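Hypothetical protein SMU.776 (Streptococcus mutans, PDB 2B78) is a putative S-adenosylmethionine-dependent methyltransferase that probably binds RNA, though its substrate has not been established. Local coordinates at residues E11-R16 with L20-D25; N101-S106 with V370-S375; S364-N369 with S375-V380. All blocks are in the same frame, centred on the assembly; numbering follows the deposited sequence.

Contact 1 of 3, residues E11-R16 with L20-D25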
ATOM      1  N   GLU A  11     -26.029  -9.531   5.509  1.00 22.34           N
ATOM      2  CA  GLU A  11     -26.008 -10.813   6.211  1.00 22.23           C
ATOM      3  C   GLU A  11     -25.151 -11.881   5.521  1.00 22.01           C
ATOM      4  O   GLU A  11     -24.248 -12.448   6.131  1.00 21.95           O
ATOM      5  CB  GLU A  11     -27.441 -11.339   6.364  1.00 21.85           C
ATOM      6  CG  GLU A  11     -27.568 -12.523   7.302  1.00 22.60           C
ATOM      7  CD  GLU A  11     -28.968 -13.110   7.324  1.00 22.97           C
ATOM      8  OE1 GLU A  11     -29.942 -12.332   7.328  1.00 24.56           O
ATOM      9  OE2 GLU A  11     -29.092 -14.353   7.345  1.00 23.79           O
ATOM     10  N   LYS A  12     -25.436 -12.162   4.253  1.00 21.82           N
ATOM     11  CA  LYS A  12     -24.674 -13.178   3.538  1.00 22.83           C
ATOM     12  C   LYS A  12     -23.181 -12.858   3.549  1.00 23.38           C
ATOM     13  O   LYS A  12     -22.351 -13.755   3.676  1.00 23.47           O
ATOM     14  CB  LYS A  12     -25.186 -13.329   2.093  1.00 23.20           C
ATOM     15  CG  LYS A  12     -25.078 -12.080   1.235  1.00 25.72           C
ATOM     16  CD  LYS A  12     -25.888 -12.201  -0.061  1.00 27.92           C
ATOM     17  CE  LYS A  12     -25.067 -12.693  -1.254  1.00 30.03           C
ATOM     18  NZ  LYS A  12     -24.602 -14.110  -1.176  1.00 30.82           N
ATOM     19  N   LYS A  13     -22.832 -11.582   3.433  1.00 23.13           N
ATOM     20  CA  LYS A  13     -21.424 -11.205   3.447  1.00 23.48           C
ATOM     21  C   LYS A  13     -20.813 -11.505   4.809  1.00 23.34           C
ATOM     22  O   LYS A  13     -19.731 -12.087   4.895  1.00 22.60           O
ATOM     23  CB  LYS A  13     -21.263  -9.725   3.096  1.00 23.48           C
ATOM     24  CG  LYS A  13     -21.564  -9.430   1.635  1.00 23.19           C
ATOM     25  CD  LYS A  13     -21.580  -7.942   1.324  1.00 24.20           C
ATOM     26  CE  LYS A  13     -20.182  -7.352   1.302  1.00 24.09           C
ATOM     27  NZ  LYS A  13     -20.203  -5.939   0.830  1.00 22.38           N
ATOM     28  N   LEU A  14     -21.512 -11.117   5.872  1.00 22.59           N
ATOM     29  CA  LEU A  14     -21.027 -11.375   7.223  1.00 22.11           C
ATOM     30  C   LEU A  14     -20.807 -12.865   7.417  1.00 21.77           C
ATOM     31  O   LEU A  14     -19.754 -13.282   7.896  1.00 22.40           O
ATOM     32  CB  LEU A  14     -22.025 -10.864   8.270  1.00 20.31           C
ATOM     33  CG  LEU A  14     -22.013  -9.362   8.551  1.00 19.76           C
ATOM     34  CD1 LEU A  14     -23.194  -8.983   9.442  1.00 17.17           C
ATOM     35  CD2 LEU A  14     -20.684  -8.990   9.210  1.00 19.33           C
ATOM     36  N   LYS A  15     -21.794 -13.669   7.033  1.00 22.91           N
ATOM     37  CA  LYS A  15     -21.677 -15.115   7.182  1.00 23.71           C
ATOM     38  C   LYS A  15     -20.571 -15.709   6.314  1.00 22.73           C
ATOM     39  O   LYS A  15     -20.023 -16.757   6.640  1.00 23.53           O
ATOM     40  CB  LYS A  15     -23.016 -15.798   6.867  1.00 24.82           C
ATOM     41  CG  LYS A  15     -24.132 -15.444   7.847  1.00 27.31           C
ATOM     42  CD  LYS A  15     -25.374 -16.320   7.675  1.00 29.39           C
ATOM     43  CE  LYS A  15     -26.046 -16.128   6.322  1.00 31.41           C
ATOM     44  NZ  LYS A  15     -27.309 -16.924   6.205  1.00 33.41           N
ATOM     45  N   ARG A  16     -20.238 -15.032   5.218  1.00 22.43           N
ATOM     46  CA  ARG A  16     -19.198 -15.501   4.301  1.00 21.64           C
ATOM     47  C   ARG A  16     -17.796 -15.138   4.797  1.00 21.62           C
ATOM     48  O   ARG A  16     -16.791 -15.599   4.250  1.00 20.13           O
ATOM     49  CB  ARG A  16     -19.415 -14.883   2.920  1.00 22.95           C
ATOM     50  CG  ARG A  16     -18.580 -15.488   1.797  1.00 25.37           C
ATOM     51  CD  ARG A  16     -18.661 -14.604   0.558  1.00 27.34           C
ATOM     52  NE  ARG A  16     -20.021 -14.126   0.350  1.00 28.63           N
ATOM     53  CZ  ARG A  16     -20.334 -12.873   0.042  1.00 27.61           C
ATOM     54  NH1 ARG A  16     -19.379 -11.963  -0.099  1.00 27.04           N
ATOM     55  NH2 ARG A  16     -21.603 -12.532  -0.112  1.00 28.20           N
ATOM     56  N   LEU A  20     -15.508  -6.140   6.386  1.00 18.67           N
ATOM     57  CA  LEU A  20     -15.817  -4.757   6.038  1.00 18.43           C
ATOM     58  C   LEU A  20     -17.326  -4.519   5.917  1.00 19.55           C
ATOM     59  O   LEU A  20     -18.023  -5.261   5.225  1.00 19.10           O
ATOM     60  CB  LEU A  20     -15.144  -4.398   4.716  1.00 16.36           C
ATOM     61  CG  LEU A  20     -15.572  -3.078   4.083  1.00 17.07           C
ATOM     62  CD1 LEU A  20     -15.229  -1.931   5.016  1.00 14.78           C
ATOM     63  CD2 LEU A  20     -14.874  -2.914   2.739  1.00 16.91           C
ATOM     64  N   LEU A  21     -17.817  -3.484   6.593  1.00 20.39           N
ATOM     65  CA  LEU A  21     -19.235  -3.136   6.546  1.00 21.29           C
ATOM     66  C   LEU A  21     -19.364  -2.039   5.494  1.00 21.42           C
ATOM     67  O   LEU A  21     -18.984  -0.890   5.732  1.00 21.09           O
ATOM     68  CB  LEU A  21     -19.698  -2.619   7.912  1.00 22.12           C
ATOM     69  CG  LEU A  21     -19.429  -3.561   9.088  1.00 22.19           C
ATOM     70  CD1 LEU A  21     -19.861  -2.900  10.378  1.00 23.08           C
ATOM     71  CD2 LEU A  21     -20.168  -4.872   8.886  1.00 23.53           C
ATOM     72  N   SER A  22     -19.888  -2.395   4.326  1.00 22.19           N
ATOM     73  CA  SER A  22     -20.026  -1.424   3.244  1.00 22.31           C
ATOM     74  C   SER A  22     -21.193  -0.470   3.426  1.00 21.93           C
ATOM     75  O   SER A  22     -22.287  -0.870   3.813  1.00 20.54           O
ATOM     76  CB  SER A  22     -20.155  -2.139   1.892  1.00 21.79           C
ATOM     77  OG  SER A  22     -18.906  -2.670   1.485  1.00 22.08           O
ATOM     78  N   SER A  23     -20.939   0.802   3.141  1.00 22.39           N
ATOM     79  CA  SER A  23     -21.966   1.821   3.256  1.00 24.58           C
ATOM     80  C   SER A  23     -23.175   1.383   2.431  1.00 25.64           C
ATOM     81  O   SER A  23     -24.314   1.433   2.894  1.00 25.40           O
ATOM     82  CB  SER A  23     -21.430   3.154   2.734  1.00 24.45           C
ATOM     83  OG  SER A  23     -22.378   4.185   2.923  1.00 26.07           O
ATOM     84  N   ARG A  24     -22.906   0.920   1.214  1.00 26.71           N
ATOM     85  CA  ARG A  24     -23.956   0.483   0.297  1.00 28.07           C
ATOM     86  C   ARG A  24     -24.891  -0.566   0.887  1.00 27.03           C
ATOM     87  O   ARG A  24     -26.050  -0.664   0.481  1.00 29.45           O
ATOM     88  CB  ARG A  24     -23.333  -0.075  -0.984  1.00 29.93           C
ATOM     89  CG  ARG A  24     -24.317  -0.236  -2.124  1.00 33.01           C
ATOM     90  CD  ARG A  24     -24.556   1.102  -2.794  1.00 35.16           C
ATOM     91  NE  ARG A  24     -23.300   1.650  -3.299  1.00 37.31           N
ATOM     92  CZ  ARG A  24     -23.162   2.868  -3.812  1.00 38.72           C
ATOM     93  NH1 ARG A  24     -24.208   3.682  -3.892  1.00 38.67           N
ATOM     94  NH2 ARG A  24     -21.975   3.271  -4.247  1.00 39.42           N
ATOM     95  N   ASP A  25     -24.394  -1.347   1.840  1.00 25.36           N
ATOM     96  CA  ASP A  25     -25.197  -2.400   2.453  1.00 24.47           C
ATOM     97  C   ASP A  25     -25.820  -1.991   3.789  1.00 24.84           C
ATOM     98  O   ASP A  25     -26.489  -2.799   4.445  1.00 24.14           O
ATOM     99  CB  ASP A  25     -24.345  -3.663   2.636  1.00 23.79           C
ATOM    100  CG  ASP A  25     -23.589  -4.052   1.374  1.00 23.13           C
ATOM    101  OD1 ASP A  25     -24.047  -3.716   0.260  1.00 21.94           O
ATOM    102  OD2 ASP A  25     -22.531  -4.709   1.491  1.00 23.24           O
TER
HETATM  103  O   HOH W   1     -17.654  -4.957   2.491  1.00 32.72           O

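Contact 2 of 3, residues N101-S106 with V370-S375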
ATOM      1  N   ASN A 101      -2.290  -5.788   9.184  1.00 11.79           N
ATOM      2  CA  ASN A 101      -2.967  -5.153   8.056  1.00 12.37           C
ATOM      3  C   ASN A 101      -4.480  -5.247   8.083  1.00 12.59           C
ATOM      4  O   ASN A 101      -5.076  -6.074   7.394  1.00 14.68           O
ATOM      5  CB  ASN A 101      -2.445  -5.741   6.742  1.00 13.26           C
ATOM      6  CG  ASN A 101      -2.890  -4.943   5.526  1.00 15.92           C
ATOM      7  OD1 ASN A 101      -2.824  -3.703   5.508  1.00 15.10           O
ATOM      8  ND2 ASN A 101      -3.329  -5.654   4.490  1.00 17.42           N
ATOM      9  N   GLN A 102      -5.096  -4.388   8.885  1.00 13.31           N
ATOM     10  CA  GLN A 102      -6.548  -4.321   8.998  1.00 13.35           C
ATOM     11  C   GLN A 102      -7.297  -5.664   9.062  1.00 13.73           C
ATOM     12  O   GLN A 102      -7.017  -6.484   9.934  1.00 11.48           O
ATOM     13  CB  GLN A 102      -7.083  -3.457   7.860  1.00 11.92           C
ATOM     14  CG  GLN A 102      -6.454  -2.067   7.836  1.00  9.34           C
ATOM     15  CD  GLN A 102      -7.341  -1.040   7.160  1.00  9.07           C
ATOM     16  OE1 GLN A 102      -8.454  -0.792   7.599  1.00 10.83           O
ATOM     17  NE2 GLN A 102      -6.848  -0.439   6.088  1.00  8.17           N
ATOM     18  N   ASP A 103      -8.247  -5.892   8.152  1.00 14.46           N
ATOM     19  CA  ASP A 103      -9.005  -7.138   8.195  1.00 15.23           C
ATOM     20  C   ASP A 103      -8.197  -8.378   7.836  1.00 14.91           C
ATOM     21  O   ASP A 103      -8.632  -9.506   8.091  1.00 16.17           O
ATOM     22  CB  ASP A 103     -10.290  -7.030   7.336  1.00 13.55           C
ATOM     23  CG  ASP A 103     -10.028  -6.628   5.896  1.00 11.48           C
ATOM     24  OD1 ASP A 103      -8.987  -5.989   5.614  1.00 10.79           O
ATOM     25  OD2 ASP A 103     -10.897  -6.933   5.042  1.00  9.33           O
ATOM     26  N   GLY A 104      -7.018  -8.174   7.252  1.00 14.45           N
ATOM     27  CA  GLY A 104      -6.172  -9.301   6.906  1.00 14.25           C
ATOM     28  C   GLY A 104      -5.721  -9.962   8.197  1.00 14.51           C
ATOM     29  O   GLY A 104      -5.360 -11.139   8.215  1.00 13.56           O
ATOM     30  N   ASP A 105      -5.737  -9.201   9.286  1.00 14.60           N
ATOM     31  CA  ASP A 105      -5.346  -9.738  10.585  1.00 14.45           C
ATOM     32  C   ASP A 105      -6.484  -9.645  11.588  1.00 14.20           C
ATOM     33  O   ASP A 105      -6.273  -9.581  12.807  1.00 14.70           O
ATOM     34  CB  ASP A 105      -4.106  -9.027  11.105  1.00 14.45           C
ATOM     35  CG  ASP A 105      -2.878  -9.365  10.295  1.00 16.80           C
ATOM     36  OD1 ASP A 105      -2.395 -10.519  10.404  1.00 15.10           O
ATOM     37  OD2 ASP A 105      -2.413  -8.483   9.536  1.00 17.25           O
ATOM     38  N   SER A 106      -7.696  -9.633  11.042  1.00 14.23           N
ATOM     39  CA  SER A 106      -8.940  -9.604  11.810  1.00 14.39           C
ATOM     40  C   SER A 106      -9.322  -8.377  12.616  1.00 13.34           C
ATOM     41  O   SER A 106     -10.062  -8.478  13.592  1.00 13.77           O
ATOM     42  CB  SER A 106      -9.039 -10.851  12.698  1.00 15.62           C
ATOM     43  OG  SER A 106      -9.264 -12.003  11.890  1.00 18.62           O
ATOM     44  N   VAL A 370      -8.994 -13.386   2.875  1.00 21.33           N
ATOM     45  CA  VAL A 370      -9.257 -14.294   1.758  1.00 23.67           C
ATOM     46  C   VAL A 370     -10.722 -14.362   1.351  1.00 25.00           C
ATOM     47  O   VAL A 370     -11.042 -14.722   0.211  1.00 25.47           O
ATOM     48  CB  VAL A 370      -8.751 -15.731   2.060  1.00 23.91           C
ATOM     49  CG1 VAL A 370      -7.230 -15.795   1.891  1.00 23.69           C
ATOM     50  CG2 VAL A 370      -9.133 -16.129   3.473  1.00 24.05           C
ATOM     51  N   GLN A 371     -11.605 -14.019   2.283  1.00 25.36           N
ATOM     52  CA  GLN A 371     -13.040 -14.018   2.024  1.00 26.58           C
ATOM     53  C   GLN A 371     -13.460 -12.697   1.396  1.00 26.20           C
ATOM     54  O   GLN A 371     -14.628 -12.500   1.073  1.00 28.41           O
ATOM     55  CB  GLN A 371     -13.819 -14.234   3.326  1.00 28.66           C
ATOM     56  CG  GLN A 371     -13.767 -15.655   3.863  1.00 31.72           C
ATOM     57  CD  GLN A 371     -12.362 -16.115   4.194  1.00 34.28           C
ATOM     58  OE1 GLN A 371     -11.717 -15.585   5.102  1.00 35.65           O
ATOM     59  NE2 GLN A 371     -11.877 -17.108   3.454  1.00 35.34           N
ATOM     60  N   ASP A 372     -12.507 -11.789   1.221  1.00 26.35           N
ATOM     61  CA  ASP A 372     -12.806 -10.487   0.631  1.00 24.76           C
ATOM     62  C   ASP A 372     -11.648 -10.036  -0.247  1.00 24.19           C
ATOM     63  O   ASP A 372     -10.782  -9.277   0.186  1.00 23.08           O
ATOM     64  CB  ASP A 372     -13.060  -9.464   1.739  1.00 24.03           C
ATOM     65  CG  ASP A 372     -13.561  -8.145   1.203  1.00 24.84           C
ATOM     66  OD1 ASP A 372     -13.668  -8.019  -0.035  1.00 23.70           O
ATOM     67  OD2 ASP A 372     -13.845  -7.238   2.016  1.00 24.96           O
ATOM     68  N   GLU A 373     -11.645 -10.491  -1.497  1.00 25.18           N
ATOM     69  CA  GLU A 373     -10.568 -10.159  -2.425  1.00 25.51           C
ATOM     70  C   GLU A 373     -10.412  -8.665  -2.705  1.00 24.48           C
ATOM     71  O   GLU A 373      -9.354  -8.229  -3.162  1.00 23.96           O
ATOM     72  CB  GLU A 373     -10.760 -10.919  -3.742  1.00 28.29           C
ATOM     73  CG  GLU A 373      -9.466 -11.140  -4.538  1.00 32.46           C
ATOM     74  CD  GLU A 373      -8.356 -11.769  -3.699  1.00 34.22           C
ATOM     75  OE1 GLU A 373      -8.662 -12.664  -2.885  1.00 35.95           O
ATOM     76  OE2 GLU A 373      -7.175 -11.377  -3.859  1.00 32.71           O
ATOM     77  N   SER A 374     -11.455  -7.882  -2.432  1.00 23.51           N
ATOM     78  CA  SER A 374     -11.396  -6.439  -2.661  1.00 22.34           C
ATOM     79  C   SER A 374     -10.380  -5.777  -1.724  1.00 23.09           C
ATOM     80  O   SER A 374      -9.977  -4.631  -1.931  1.00 23.89           O
ATOM     81  CB  SER A 374     -12.782  -5.804  -2.457  1.00 21.49           C
ATOM     82  OG  SER A 374     -13.128  -5.707  -1.084  1.00 20.09           O
ATOM     83  N   SER A 375      -9.967  -6.496  -0.686  1.00 20.95           N
ATOM     84  CA  SER A 375      -8.991  -5.947   0.248  1.00 19.34           C
ATOM     85  C   SER A 375      -7.607  -5.956  -0.401  1.00 18.09           C
ATOM     86  O   SER A 375      -6.698  -5.244   0.028  1.00 18.25           O
ATOM     87  CB  SER A 375      -8.967  -6.770   1.535  1.00 17.17           C
ATOM     88  OG  SER A 375      -8.628  -8.114   1.254  1.00 19.99           O
TER
HETATM   89  O   HOH W   2      -5.290  -4.881   2.403  1.00 13.17           O
HETATM   90  O   HOH W   3     -13.595  -7.702   4.753  1.00 18.23           O

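Contact 3 of 3, residues S364-N369 with S375-V380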
ATOM      1  N   SER A 364       2.510 -11.251   1.297  1.00 14.45           N
ATOM      2  CA  SER A 364       1.975 -11.874   2.513  1.00 16.06           C
ATOM      3  C   SER A 364       1.905 -11.052   3.799  1.00 15.91           C
ATOM      4  O   SER A 364       1.027 -11.301   4.646  1.00 15.60           O
ATOM      5  CB  SER A 364       2.738 -13.165   2.799  1.00 17.63           C
ATOM      6  OG  SER A 364       4.086 -12.872   3.102  1.00 20.03           O
ATOM      7  N   ASP A 365       2.814 -10.098   3.972  1.00 14.84           N
ATOM      8  CA  ASP A 365       2.784  -9.279   5.182  1.00 15.40           C
ATOM      9  C   ASP A 365       1.629  -8.292   5.134  1.00 15.60           C
ATOM     10  O   ASP A 365       1.098  -7.897   6.169  1.00 16.30           O
ATOM     11  CB  ASP A 365       4.126  -8.568   5.414  1.00 14.53           C
ATOM     12  CG  ASP A 365       4.587  -7.754   4.226  1.00 15.18           C
ATOM     13  OD1 ASP A 365       4.416  -8.214   3.082  1.00 15.08           O
ATOM     14  OD2 ASP A 365       5.154  -6.658   4.449  1.00 13.84           O
ATOM     15  N   PHE A 366       1.240  -7.880   3.934  1.00 16.38           N
ATOM     16  CA  PHE A 366       0.086  -6.995   3.798  1.00 15.67           C
ATOM     17  C   PHE A 366      -1.068  -7.985   3.652  1.00 17.13           C
ATOM     18  O   PHE A 366      -1.682  -8.102   2.587  1.00 18.67           O
ATOM     19  CB  PHE A 366       0.229  -6.117   2.550  1.00 14.74           C
ATOM     20  CG  PHE A 366       1.107  -4.907   2.758  1.00 12.21           C
ATOM     21  CD1 PHE A 366       0.540  -3.643   2.900  1.00 12.05           C
ATOM     22  CD2 PHE A 366       2.493  -5.033   2.823  1.00 11.55           C
ATOM     23  CE1 PHE A 366       1.341  -2.522   3.102  1.00 10.49           C
ATOM     24  CE2 PHE A 366       3.307  -3.917   3.025  1.00  7.82           C
ATOM     25  CZ  PHE A 366       2.726  -2.657   3.165  1.00 10.50           C
ATOM     26  N   ALA A 367      -1.325  -8.719   4.735  1.00 15.93           N
ATOM     27  CA  ALA A 367      -2.354  -9.753   4.778  1.00 16.05           C
ATOM     28  C   ALA A 367      -3.701  -9.339   4.224  1.00 16.89           C
ATOM     29  O   ALA A 367      -4.244  -8.281   4.553  1.00 16.15           O
ATOM     30  CB  ALA A 367      -2.522 -10.278   6.214  1.00 14.45           C
ATOM     31  N   VAL A 368      -4.247 -10.188   3.368  1.00 16.43           N
ATOM     32  CA  VAL A 368      -5.547  -9.909   2.793  1.00 18.99           C
ATOM     33  C   VAL A 368      -6.572 -10.826   3.444  1.00 19.39           C
ATOM     34  O   VAL A 368      -6.234 -11.894   3.950  1.00 18.82           O
ATOM     35  CB  VAL A 368      -5.552 -10.171   1.275  1.00 19.93           C
ATOM     36  CG1 VAL A 368      -4.604  -9.206   0.571  1.00 21.62           C
ATOM     37  CG2 VAL A 368      -5.141 -11.609   1.002  1.00 19.79           C
ATOM     38  N   ASN A 369      -7.823 -10.388   3.455  1.00 20.59           N
ATOM     39  CA  ASN A 369      -8.893 -11.210   3.988  1.00 21.86           C
ATOM     40  C   ASN A 369      -9.246 -12.080   2.777  1.00 21.29           C
ATOM     41  O   ASN A 369      -9.718 -11.565   1.763  1.00 21.17           O
ATOM     42  CB  ASN A 369     -10.076 -10.328   4.402  1.00 20.69           C
ATOM     43  CG  ASN A 369     -11.259 -11.133   4.883  1.00 20.42           C
ATOM     44  OD1 ASN A 369     -11.233 -12.367   4.872  1.00 20.65           O
ATOM     45  ND2 ASN A 369     -12.314 -10.440   5.302  1.00 20.11           N
ATOM     46  N   SER A 375      -9.967  -6.496  -0.686  1.00 20.95           N
ATOM     47  CA  SER A 375      -8.991  -5.947   0.248  1.00 19.34           C
ATOM     48  C   SER A 375      -7.607  -5.956  -0.401  1.00 18.09           C
ATOM     49  O   SER A 375      -6.698  -5.244   0.028  1.00 18.25           O
ATOM     50  CB  SER A 375      -8.967  -6.770   1.535  1.00 17.17           C
ATOM     51  OG  SER A 375      -8.628  -8.114   1.254  1.00 19.99           O
ATOM     52  N   ASN A 376      -7.444  -6.771  -1.441  1.00 15.47           N
ATOM     53  CA  ASN A 376      -6.161  -6.842  -2.127  1.00 13.22           C
ATOM     54  C   ASN A 376      -6.084  -5.678  -3.117  1.00 12.51           C
ATOM     55  O   ASN A 376      -6.268  -5.855  -4.329  1.00 11.19           O
ATOM     56  CB  ASN A 376      -6.035  -8.184  -2.862  1.00 12.83           C
ATOM     57  CG  ASN A 376      -4.600  -8.555  -3.111  1.00 15.18           C
ATOM     58  OD1 ASN A 376      -3.734  -7.687  -3.072  1.00 14.17           O
ATOM     59  ND2 ASN A 376      -4.330  -9.839  -3.375  1.00 15.49           N
ATOM     60  N   TYR A 377      -5.770  -4.495  -2.596  1.00 11.86           N
ATOM     61  CA  TYR A 377      -5.735  -3.274  -3.390  1.00 12.13           C
ATOM     62  C   TYR A 377      -4.605  -3.059  -4.392  1.00 13.00           C
ATOM     63  O   TYR A 377      -4.781  -2.336  -5.374  1.00 13.91           O
ATOM     64  CB  TYR A 377      -5.812  -2.066  -2.453  1.00 13.10           C
ATOM     65  CG  TYR A 377      -4.652  -1.940  -1.484  1.00 13.39           C
ATOM     66  CD1 TYR A 377      -3.444  -1.384  -1.889  1.00 10.98           C
ATOM     67  CD2 TYR A 377      -4.774  -2.358  -0.153  1.00 14.15           C
ATOM     68  CE1 TYR A 377      -2.388  -1.238  -1.005  1.00 13.54           C
ATOM     69  CE2 TYR A 377      -3.709  -2.216   0.746  1.00 14.38           C
ATOM     70  CZ  TYR A 377      -2.525  -1.653   0.308  1.00 14.79           C
ATOM     71  OH  TYR A 377      -1.469  -1.485   1.179  1.00 17.39           O
ATOM     72  N   LEU A 378      -3.449  -3.667  -4.159  1.00 11.88           N
ATOM     73  CA  LEU A 378      -2.339  -3.486  -5.080  1.00 12.27           C
ATOM     74  C   LEU A 378      -2.543  -4.351  -6.315  1.00 12.88           C
ATOM     75  O   LEU A 378      -2.906  -5.520  -6.216  1.00 12.59           O
ATOM     76  CB  LEU A 378      -1.018  -3.850  -4.396  1.00 11.94           C
ATOM     77  CG  LEU A 378       0.284  -3.742  -5.192  1.00 12.55           C
ATOM     78  CD1 LEU A 378       0.522  -2.295  -5.618  1.00 11.26           C
ATOM     79  CD2 LEU A 378       1.437  -4.213  -4.332  1.00 10.54           C
ATOM     80  N   LYS A 379      -2.329  -3.755  -7.482  1.00 13.39           N
ATOM     81  CA  LYS A 379      -2.458  -4.470  -8.746  1.00 14.24           C
ATOM     82  C   LYS A 379      -1.312  -4.011  -9.628  1.00 14.43           C
ATOM     83  O   LYS A 379      -1.193  -2.824  -9.928  1.00 15.42           O
ATOM     84  CB  LYS A 379      -3.794  -4.140  -9.412  1.00 14.95           C
ATOM     85  CG  LYS A 379      -5.001  -4.686  -8.672  1.00 15.02           C
ATOM     86  CD  LYS A 379      -6.284  -4.060  -9.154  1.00 15.69           C
ATOM     87  CE  LYS A 379      -6.550  -2.751  -8.434  1.00 17.35           C
ATOM     88  NZ  LYS A 379      -6.842  -2.996  -6.995  1.00 16.10           N
ATOM     89  N   VAL A 380      -0.447  -4.941 -10.020  1.00 13.47           N
ATOM     90  CA  VAL A 380       0.679  -4.585 -10.871  1.00 13.31           C
ATOM     91  C   VAL A 380       0.732  -5.546 -12.039  1.00 14.07           C
ATOM     92  O   VAL A 380       0.902  -6.758 -11.856  1.00 13.81           O
ATOM     93  CB  VAL A 380       2.020  -4.636 -10.099  1.00 12.35           C
ATOM     94  CG1 VAL A 380       3.149  -4.108 -10.976  1.00 11.33           C
ATOM     95  CG2 VAL A 380       1.911  -3.803  -8.821  1.00 10.92           C
TER

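Contact 1 of 3, residues E11-R16 with L20-D25
K13 and L14 on helix 8-16 meet strand 20-22 and the short 3-10 turn after it, a helix-to-edge-strand contact within the PUA-like domain, where 20-22 is an outermost strand of a five-stranded mixed sheet. The polar part belongs to K13. Its chain runs out from the helix, bends at the third torsion (chi3 74°) and brings NZ within 2.7 Å of OD2 of D25, a salt bridge in which the ammonium lies nearly in line with the C-O bond of the carboxylate. The two side chains cross at about a right angle, and CD of K13 also passes 3.4 Å from OD2 of D25.

The apolar part is smaller and lies in the interior. CD2 of L14 and CD2 of L21 approach to 4.2 Å, methyl against methyl, and both leucines also rest on Y26; L61 and L46 add to the surroundings of L14, V58 and L51 to those of L21.

Water completes the polar side. One molecule accepts from NZ of K13, is hydrogen-bonded to OG of S22, and donates to the backbone O of L20, 2.8 Å from the water oxygen.

Contact 2 of 3, residues N101-S106 with V370-S375
D103 and S375 bury the most surface here, and they meet without a direct hydrogen bond. D103 sits in the 3-10 turn after strand 96-101, an outermost strand of its five-stranded sheet, and also touches W60 of strand 57-63. S375 ends a similar turn in the long loop between strands 355-360 and 379-384, so the contact sets a turn off the middle sheet against a loop of the methyltransferase part of the chain. The carboxylate of D103 comes up against the methylene of S375, with OD2 of D103 4.0 Å from CB of S375, and OD1 is only slightly farther from the same carbon.

The hydroxyl of S375 is occupied within its own loop. With chi1 at 60° it turns back between the backbone N and the carbonyl carbon, and OG donates to O of D372 over 2.7 Å, almost straight down the carbonyl. The same oxygen accepts from the backbone N of S375.

D372, the third member, holds its own carboxylate by an Asx turn: OD1 takes the backbone N of S374 and, at 2.6 Å, OG of S374, both from one face of the carboxylate plane. Its other oxygen, OD2, faces OD2 of D103 at 4.2 Å. A water between them donates to both oxygens, and a second water joins ND2 of N101 to O of S375.

Two carboxylates this close would be expected to repel if both are ionised. The shared water, giving one hydrogen to each oxygen, should ease that cost, and the nearness may raise the proton affinity of one or both acids.

Contact 3 of 3, residues S364-N369 with S375-V380
This is a loop-to-loop contact in the methyltransferase part of the chain: the two arms of the connection between strands 355-360 and 379-384 come together just before the chain enters the second of these strands. V368 buries the most surface. Its CG1 methyl lies over the amide end of N376, 3.7 Å from CG of N376 and nearly as near to CB, while CB of V368 stands 3.7 Å from OG of S375. Only one direct hydrogen bond links the arms, from N of N369 to OG of S375, long at 3.3 Å and moderately bent (149°).

At the other end F366 and Y377 meet. The phenol oxygen comes up to CD1 and CE1 of the phenyl ring, OH of Y377 lying 3.4 Å from CD1 of F366, oblique to both rings. A first torsion of 63° sets the Y377 ring between its backbone N and carbonyl carbon and carries the hydroxyl to F366; that hydroxyl is also hydrogen-bonded to OD2 of D198. Two inverse gamma turns, centred on F366 and N376, bend the arms where they come close. Partners from outside the two segments hold the N376 amide: N of L362 bonds to OD1 and OE2 of E373 to ND2, which should fix the flat group beneath the valine methyl.

R98 and N101 of strand 96-101 also touch the F366 side chain. Beyond Y377 the chain runs on as strand 379-384, where K379 pairs with T331 of strand 325-331 and V380 with Q360 of strand 355-360.

Overall arrangement
Contact 1 lies farthest out, its centre about 23 Å from the centre of the chain, and contact 3 nearest in, its centre about 8 Å from the same point, yet all three are partly buried. Contact 1 stays within the PUA-like domain and combines a salt bridge with a leucine pair. Contacts 2 and 3 both use the loop between strands 355-360 and 379-384 and share S375: contact 2 sets that loop against the turn after strand 96-101, largely through water and acidic groups, whereas contact 3 closes the loop on itself with a valine over an amide, an aromatic pair and one backbone-to-serine hydrogen bond. A probable hydrogen bond from ND2 of N101 to O of A367 ties contact 2 to contact 3, while L20 packs on D372 between contacts 1 and 2.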